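Local atomic coordinates of mannose-specific lectin 1 chain 2 (Remusatia vivipara, PDB entry 3R0E), a protein that probably binds mannose and, as part of a longer secreted lectin, is thought to agglutinate rabbit erythrocytes. Residues B[91-94]-B[95-99]. Numbering follows the deposited sequence.
Sequences ILQD and DGFGV
Ile91 and Val99 face each other as an antiparallel hydrogen-bonded pair: Ile91 N donates to Val99 O (2.9 Å), and Val99 N returns a bond of 3.0 Å to Ile91 O. That carbonyl also receives a CA-H...O contact from Gly98 CA at 3.3 Å. Two residues on, Gln93 N gives a nearly straight bond to Phe97 O (2.9 Å), and a type I turn from Gln93 to Gly96 is closed by Gly96 N reaching Gln93 O at 2.8 Å, well above the carbonyl plane. Gly96, the last residue of the turn, has a positive phi (99°), which suits glycine. Phe97 N is satisfied by a carboxylate: Asp95 CG sits between its own backbone N and carbonyl carbon (chi1 69°), bringing OD1 within 3.1 Å of Phe97 N in an Asx turn. Gln93 runs alongside Asp95, and its chain, extended beyond CG, carries the amide to Val99 CG2. Asp94 N and Asp95 O are each hydrogen-bonded to an aromatic side chain of the neighbouring chain, whose strand pairs with Gly98 and Val99 and continues the sheet. This is a 3:5 beta hairpin, type I turn plus G1 bulge, joining strands 89-92 and 98-107 at the subunit interface of a beta-prism II lectin.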
ATOM      1  N   ILE B  91      -0.165  -4.261  -0.375  1.00 20.97           N
ATOM      2  CA  ILE B  91      -1.524  -3.742  -0.274  1.00 20.51           C
ATOM      3  C   ILE B  91      -2.503  -4.682  -0.976  1.00 21.06           C
ATOM      4  O   ILE B  91      -2.345  -4.996  -2.156  1.00 21.13           O
ATOM      5  CB  ILE B  91      -1.653  -2.308  -0.839  1.00 20.38           C
ATOM      6  CG1 ILE B  91      -0.589  -1.383  -0.238  1.00 19.80           C
ATOM      7  CG2 ILE B  91      -3.062  -1.737  -0.583  1.00 19.43           C
ATOM      8  CD1 ILE B  91      -0.555  -0.010  -0.843  1.00 18.74           C
ATOM      9  N   LEU B  92      -3.495  -5.164  -0.238  1.00 21.26           N
ATOM     10  CA  LEU B  92      -4.636  -5.784  -0.887  1.00 21.50           C
ATOM     11  C   LEU B  92      -5.565  -4.651  -1.284  1.00 21.39           C
ATOM     12  O   LEU B  92      -6.266  -4.085  -0.447  1.00 21.33           O
ATOM     13  CB  LEU B  92      -5.337  -6.788   0.021  1.00 21.09           C
ATOM     14  CG  LEU B  92      -6.482  -7.532  -0.674  1.00 21.81           C
ATOM     15  CD1 LEU B  92      -5.978  -8.276  -1.936  1.00 21.42           C
ATOM     16  CD2 LEU B  92      -7.180  -8.489   0.299  1.00 21.08           C
ATOM     17  N   GLN B  93      -5.537  -4.310  -2.564  1.00 21.48           N
ATOM     18  CA  GLN B  93      -6.243  -3.141  -3.081  1.00 21.81           C
ATOM     19  C   GLN B  93      -7.717  -3.419  -3.325  1.00 22.52           C
ATOM     20  O   GLN B  93      -8.114  -4.563  -3.596  1.00 22.32           O
ATOM     21  CB  GLN B  93      -5.585  -2.671  -4.380  1.00 21.81           C
ATOM     22  CG  GLN B  93      -4.060  -2.508  -4.284  1.00 21.75           C
ATOM     23  CD  GLN B  93      -3.419  -2.040  -5.578  1.00 23.23           C
ATOM     24  OE1 GLN B  93      -3.985  -2.173  -6.676  1.00 24.17           O
ATOM     25  NE2 GLN B  93      -2.225  -1.477  -5.455  1.00 22.94           N
ATOM     26  N   ASP B  94      -8.525  -2.365  -3.248  1.00 23.25           N
ATOM     27  CA  ASP B  94      -9.959  -2.471  -3.515  1.00 24.84           C
ATOM     28  C   ASP B  94     -10.285  -3.001  -4.928  1.00 25.50           C
ATOM     29  O   ASP B  94     -11.392  -3.482  -5.169  1.00 26.02           O
ATOM     30  CB  ASP B  94     -10.664  -1.131  -3.256  1.00 24.90           C
ATOM     31  CG  ASP B  94     -10.817  -0.811  -1.759  1.00 26.25           C
ATOM     32  OD1 ASP B  94     -10.607  -1.697  -0.888  1.00 26.68           O
ATOM     33  OD2 ASP B  94     -11.167   0.350  -1.454  1.00 27.78           O
ATOM     34  N   ASP B  95      -9.314  -2.952  -5.840  1.00 26.17           N
ATOM     35  CA  ASP B  95      -9.488  -3.500  -7.188  1.00 26.61           C
ATOM     36  C   ASP B  95      -9.039  -4.964  -7.301  1.00 26.85           C
ATOM     37  O   ASP B  95      -9.037  -5.542  -8.395  1.00 27.64           O
ATOM     38  CB  ASP B  95      -8.778  -2.620  -8.228  1.00 26.90           C
ATOM     39  CG  ASP B  95      -7.259  -2.675  -8.118  1.00 27.81           C
ATOM     40  OD1 ASP B  95      -6.733  -3.459  -7.304  1.00 28.95           O
ATOM     41  OD2 ASP B  95      -6.579  -1.934  -8.860  1.00 30.29           O
ATOM     42  N   GLY B  96      -8.642  -5.562  -6.182  1.00 26.36           N
ATOM     43  CA  GLY B  96      -8.383  -6.995  -6.153  1.00 25.82           C
ATOM     44  C   GLY B  96      -6.930  -7.389  -6.260  1.00 25.74           C
ATOM     45  O   GLY B  96      -6.569  -8.512  -5.913  1.00 25.52           O
ATOM     46  N   PHE B  97      -6.088  -6.481  -6.744  1.00 25.21           N
ATOM     47  CA  PHE B  97      -4.676  -6.801  -6.895  1.00 25.10           C
ATOM     48  C   PHE B  97      -3.995  -6.763  -5.527  1.00 24.62           C
ATOM     49  O   PHE B  97      -4.272  -5.884  -4.702  1.00 24.38           O
ATOM     50  CB  PHE B  97      -3.973  -5.811  -7.840  1.00 25.36           C
ATOM     51  CG  PHE B  97      -4.470  -5.842  -9.268  1.00 26.99           C
ATOM     52  CD1 PHE B  97      -3.977  -6.774 -10.175  1.00 27.90           C
ATOM     53  CD2 PHE B  97      -5.399  -4.902  -9.719  1.00 28.92           C
ATOM     54  CE1 PHE B  97      -4.428  -6.790 -11.508  1.00 29.89           C
ATOM     55  CE2 PHE B  97      -5.858  -4.901 -11.051  1.00 29.54           C
ATOM     56  CZ  PHE B  97      -5.370  -5.843 -11.946  1.00 29.43           C
ATOM     57  N   GLY B  98      -3.106  -7.714  -5.294  1.00 23.85           N
ATOM     58  CA  GLY B  98      -2.229  -7.665  -4.144  1.00 23.61           C
ATOM     59  C   GLY B  98      -0.870  -7.241  -4.641  1.00 23.44           C
ATOM     60  O   GLY B  98      -0.181  -8.020  -5.297  1.00 23.39           O
ATOM     61  N   VAL B  99      -0.485  -6.000  -4.345  1.00 23.10           N
ATOM     62  CA  VAL B  99       0.740  -5.422  -4.906  1.00 22.64           C
ATOM     63  C   VAL B  99       1.769  -5.053  -3.819  1.00 22.41           C
ATOM     64  O   VAL B  99       1.427  -4.455  -2.793  1.00 22.05           O
ATOM     65  CB  VAL B  99       0.427  -4.184  -5.807  1.00 22.60           C
ATOM     66  CG1 VAL B  99       1.667  -3.726  -6.534  1.00 22.28           C
ATOM     67  CG2 VAL B  99      -0.681  -4.499  -6.832  1.00 23.03           C
TER